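Local coordinates for gentamicin resistance protein (Enterococcus gallinarum, PDB 6CTZ) that probably inactivates aminoglycoside antibiotics such as gentamicin and kanamycin by transferring a phosphate from a guanine nucleotide to the 2'' hydroxyl, at residues T130-G135 against A218-P223; H178-R183 against L251-R256. The protein carries 2 engineered substitutions. All blocks are in the same frame, centred on the assembly; numbering follows the deposited sequence. Where two conformers were deposited one is given.

Both interactions join parts far apart in the sequence of one phosphotransferase-family chain, and along that chain their segments alternate. Their centres are about 22 Å apart. Interaction 1 is buried, and the side chain of Ile220 is about 12 Å from that of Asp217, which lines the kanamycin pocket and has been seen as a magnesium ligand. Interaction 2 is a surface contact between helices, about 21 Å from the centre of the chain. The segments approach each other where Asp222 OD2 is 4.2 Å from Tyr181 O, a loose packing contact, and Asp222 also forms a salt bridge with Lys257, the residue that follows segment 251-256.

Interaction 1 (T130-G135 against A218-P223); sequences TAISAG and AAISDP
Ile220 meets two consecutive residues of helix 128-133 through purely apolar contacts, one at each of the two carbons of its longer branch, CG1 and CD1. Its terminal CD1 lies 3.8 Å from Ala131 CB, the methyl of a buried alanine that points toward the 218-223 chain. Further back on the same branch, Ile220 CG1 touches Ile132 CG1 at 3.8 Å, the two isoleucine side chains crossing at about a right angle. In Ile220, CG1 is anti to the carbonyl carbon and the chain bends again at chi2 (-53°), which carries CD1 to the alanine.

Backbone hydrogen bonding finishes the helix just beyond these residues. Gly135, with positive phi, is the C-prime residue of a Schellman motif in which Gly135 N bonds Ile132 O and Val136 N bonds Ala131 O. A separate side-chain hydrogen bond lies within the last turn, where Ser133 OG donates to Thr130 O over 2.7 Å, tilted from the carbonyl plane.

The chain turns a corner at Ile220, whose backbone is hydrogen-bonded to Pro137 and Thr139, just past the helix end. Ile220 also packs on Leu188 of strand 187-189, while helix 46-62 packs against Thr130 and Ala134 through Leu61.

Interaction 2 (H178-R183 against L251-R256); sequences HPVYTR and LDTLIR. Engineered in segment 251-256: Leu254 (natural residue His).
The short helix 179-182 lies beside the first turns of helix 251-276, with Val180 CA 8.8 Å from Thr253 CA and Tyr181 CA 8.4 Å from Leu254 CA. Most of the contact is made by the aromatic ring of Tyr181, which reaches across to the neighbouring helix. Its CG stands anti to the carbonyl carbon (chi1 -56°), a setting that extends the ring toward Thr253 and Arg256. The methyl of Thr253 approaches the ring obliquely, with its CG2 3.9 Å from Tyr181 CE1. That methyl is anti to the backbone N of Thr253, while OG1 turns to the other side and is hydrogen-bonded to Asp250 just before the segment.

At the far end of the ring, Tyr181 OH sits 3.3 Å from Arg256 CG. Here the aliphatic base of the arginine makes the contact: beyond CG the chain bends at chi2 and chi3, and the guanidinium turns off from the tyrosine, its plane 44° from that of the ring. Within the short helix, Val180 was modelled in two conformers; in the one described, its CG1 lies 3.7 Å above the plane of the Tyr181 ring, over its centre.

His178, at the N-cap position of the short helix, offers its carbonyl oxygen to both Tyr181 N and Thr182 N.

This is surface packing between two helices of the phosphotransferase. Helix 162-176 flanks it through Tyr175 against Tyr181 and Arg171 against Arg256, and Lys257 and Leu260 continue the bed for Tyr181 along helix 251-276. The engineered Leu254 faces away from the short helix, onto Met243 of helix 236-246.

Interaction 1 (T130-G135 against A218-P223)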
# COMPACT_ATOMS: atom_id res chain seq x y z
N THR A 130 -16.40 7.69 10.60
CA THR A 130 -15.36 7.71 11.63
C THR A 130 -13.99 7.88 11.00
O THR A 130 -13.15 8.66 11.48
CB THR A 130 -15.44 6.42 12.44
OG1 THR A 130 -16.74 6.32 13.03
CG2 THR A 130 -14.37 6.41 13.54
N ALA A 131 -13.73 7.16 9.91
CA ALA A 131 -12.46 7.32 9.21
C ALA A 131 -12.28 8.75 8.70
O ALA A 131 -11.21 9.33 8.87
CB ALA A 131 -12.36 6.31 8.07
N ILE A 132 -13.33 9.33 8.09
CA ILE A 132 -13.20 10.70 7.59
C ILE A 132 -12.88 11.66 8.73
O ILE A 132 -12.05 12.57 8.58
CB ILE A 132 -14.46 11.13 6.82
CG1 ILE A 132 -14.67 10.24 5.59
CG2 ILE A 132 -14.35 12.59 6.39
CD1 ILE A 132 -16.04 10.44 4.94
N SER A 133 -13.53 11.47 9.89
CA SER A 133 -13.27 12.32 11.05
C SER A 133 -11.83 12.21 11.53
O SER A 133 -11.33 13.13 12.18
CB SER A 133 -14.25 11.95 12.17
OG SER A 133 -13.80 10.81 12.90
N ALA A 134 -11.16 11.09 11.23
CA ALA A 134 -9.76 10.86 11.58
C ALA A 134 -8.79 11.34 10.51
O ALA A 134 -7.61 11.00 10.56
CB ALA A 134 -9.53 9.38 11.88
N GLY A 135 -9.27 12.11 9.53
CA GLY A 135 -8.40 12.64 8.50
C GLY A 135 -8.20 11.75 7.29
O GLY A 135 -7.33 12.05 6.46
N ALA A 218 -4.20 5.10 3.41
CA ALA A 218 -5.59 4.83 3.75
C ALA A 218 -6.51 5.90 3.18
O ALA A 218 -6.20 7.10 3.21
CB ALA A 218 -5.78 4.74 5.27
N ALA A 219 -7.63 5.47 2.62
CA ALA A 219 -8.52 6.38 1.91
C ALA A 219 -9.93 5.81 1.96
O ALA A 219 -10.13 4.62 2.21
CB ALA A 219 -8.08 6.56 0.45
N ILE A 220 -10.91 6.68 1.75
CA ILE A 220 -12.27 6.24 1.46
C ILE A 220 -12.36 6.17 -0.06
O ILE A 220 -12.33 7.20 -0.74
CB ILE A 220 -13.32 7.20 2.03
CG1 ILE A 220 -13.13 7.38 3.54
CG2 ILE A 220 -14.72 6.69 1.69
CD1 ILE A 220 -13.07 6.09 4.31
N SER A 221 -12.38 4.95 -0.60
CA SER A 221 -12.25 4.80 -2.04
C SER A 221 -12.85 3.46 -2.46
O SER A 221 -13.64 2.86 -1.73
CB SER A 221 -10.77 4.93 -2.45
OG SER A 221 -10.64 5.11 -3.85
N ASP A 222 -12.48 3.01 -3.65
CA ASP A 222 -13.04 1.78 -4.19
C ASP A 222 -12.40 0.59 -3.49
O ASP A 222 -11.18 0.41 -3.59
CB ASP A 222 -12.73 1.74 -5.68
CG ASP A 222 -13.41 0.59 -6.39
OD1 ASP A 222 -13.82 -0.41 -5.75
OD2 ASP A 222 -13.52 0.68 -7.63
N PRO A 223 -13.17 -0.26 -2.80
CA PRO A 223 -12.55 -1.41 -2.12
C PRO A 223 -11.81 -2.34 -3.06
O PRO A 223 -10.87 -3.03 -2.64
CB PRO A 223 -13.74 -2.10 -1.44
CG PRO A 223 -14.95 -1.66 -2.25
CD PRO A 223 -14.63 -0.24 -2.63

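Interaction 2 (H178-R183 against L251-R256)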
# COMPACT_ATOMS: atom_id res chain seq x y z
N HIS A 178 -16.71 2.41 -18.81
CA HIS A 178 -17.53 1.30 -18.34
C HIS A 178 -18.01 1.53 -16.91
O HIS A 178 -17.20 1.40 -15.97
CB HIS A 178 -16.77 -0.02 -18.42
CG HIS A 178 -16.62 -0.55 -19.81
ND1 HIS A 178 -15.52 -0.27 -20.60
CD2 HIS A 178 -17.44 -1.32 -20.57
CE1 HIS A 178 -15.66 -0.87 -21.77
NE2 HIS A 178 -16.81 -1.51 -21.78
N PRO A 179 -19.28 1.86 -16.70
CA PRO A 179 -19.79 2.01 -15.33
C PRO A 179 -19.59 0.78 -14.47
O PRO A 179 -19.51 0.90 -13.24
CB PRO A 179 -21.28 2.32 -15.53
CG PRO A 179 -21.34 2.94 -16.88
CD PRO A 179 -20.29 2.24 -17.71
N VAL A 180 -19.49 -0.40 -15.08
CA VAL A 180 -19.22 -1.61 -14.30
C VAL A 180 -17.91 -1.47 -13.53
O VAL A 180 -17.73 -2.09 -12.47
CB VAL A 180 -19.27 -2.86 -15.20
CG1 VAL A 180 -18.09 -2.90 -16.16
CG2 VAL A 180 -19.34 -4.13 -14.36
N TYR A 181 -16.98 -0.65 -14.03
CA TYR A 181 -15.72 -0.40 -13.34
C TYR A 181 -15.73 0.89 -12.53
O TYR A 181 -15.13 0.94 -11.46
CB TYR A 181 -14.55 -0.33 -14.33
CG TYR A 181 -14.39 -1.54 -15.20
CD1 TYR A 181 -14.59 -2.82 -14.69
CD2 TYR A 181 -14.07 -1.41 -16.54
CE1 TYR A 181 -14.45 -3.95 -15.50
CE2 TYR A 181 -13.93 -2.52 -17.35
CZ TYR A 181 -14.13 -3.78 -16.83
OH TYR A 181 -13.99 -4.89 -17.63
N THR A 182 -16.37 1.95 -13.03
CA THR A 182 -16.21 3.27 -12.43
C THR A 182 -17.17 3.54 -11.27
O THR A 182 -16.88 4.41 -10.44
CB THR A 182 -16.36 4.37 -13.48
OG1 THR A 182 -17.68 4.33 -14.03
CG2 THR A 182 -15.34 4.22 -14.59
N ARG A 183 -18.28 2.82 -11.19
CA ARG A 183 -19.24 3.02 -10.10
C ARG A 183 -18.95 2.04 -8.97
O ARG A 183 -18.74 0.85 -9.22
CB ARG A 183 -20.67 2.86 -10.60
CG ARG A 183 -21.06 3.89 -11.66
CD ARG A 183 -22.55 3.84 -11.99
NE ARG A 183 -23.37 4.11 -10.81
CZ ARG A 183 -23.83 5.31 -10.47
NH1 ARG A 183 -23.57 6.37 -11.23
NH2 ARG A 183 -24.56 5.45 -9.38
N LEU A 251 -15.61 -13.18 -11.09
CA LEU A 251 -14.19 -12.88 -10.89
C LEU A 251 -13.48 -12.53 -12.19
O LEU A 251 -12.48 -11.81 -12.15
CB LEU A 251 -13.46 -14.03 -10.19
CG LEU A 251 -13.93 -14.41 -8.79
CD1 LEU A 251 -12.84 -15.17 -8.04
CD2 LEU A 251 -14.39 -13.21 -8.00
N ASP A 252 -13.94 -13.03 -13.34
CA ASP A 252 -13.29 -12.63 -14.59
C ASP A 252 -13.41 -11.13 -14.82
O ASP A 252 -12.43 -10.47 -15.20
CB ASP A 252 -13.88 -13.39 -15.77
CG ASP A 252 -13.53 -14.86 -15.77
OD1 ASP A 252 -12.49 -15.25 -15.21
OD2 ASP A 252 -14.30 -15.65 -16.36
N THR A 253 -14.59 -10.56 -14.56
CA THR A 253 -14.74 -9.12 -14.70
C THR A 253 -13.95 -8.37 -13.63
O THR A 253 -13.29 -7.37 -13.93
CB THR A 253 -16.22 -8.74 -14.64
OG1 THR A 253 -16.92 -9.40 -15.70
CG2 THR A 253 -16.41 -7.24 -14.77
N LEU A 254 -13.99 -8.86 -12.39
CA LEU A 254 -13.27 -8.19 -11.31
C LEU A 254 -11.76 -8.23 -11.55
O LEU A 254 -11.06 -7.23 -11.31
CB LEU A 254 -13.64 -8.80 -9.96
CG LEU A 254 -12.96 -8.18 -8.73
CD1 LEU A 254 -13.18 -6.67 -8.62
CD2 LEU A 254 -13.47 -8.88 -7.49
N ILE A 255 -11.24 -9.36 -12.03
CA ILE A 255 -9.81 -9.44 -12.33
C ILE A 255 -9.44 -8.47 -13.44
O ILE A 255 -8.39 -7.82 -13.40
CB ILE A 255 -9.39 -10.89 -12.65
CG1 ILE A 255 -9.33 -11.73 -11.38
CG2 ILE A 255 -8.07 -10.93 -13.42
CD1 ILE A 255 -8.15 -11.40 -10.45
N ARG A 256 -10.30 -8.35 -14.46
CA ARG A 256 -10.05 -7.36 -15.51
C ARG A 256 -9.99 -5.95 -14.91
O ARG A 256 -9.06 -5.19 -15.21
CB ARG A 256 -11.12 -7.44 -16.60
CG ARG A 256 -10.99 -6.32 -17.62
CD ARG A 256 -9.66 -6.34 -18.36
NE ARG A 256 -9.40 -7.62 -19.02
CZ ARG A 256 -9.81 -7.93 -20.25
NH1 ARG A 256 -10.51 -7.05 -20.97
NH2 ARG A 256 -9.53 -9.12 -20.74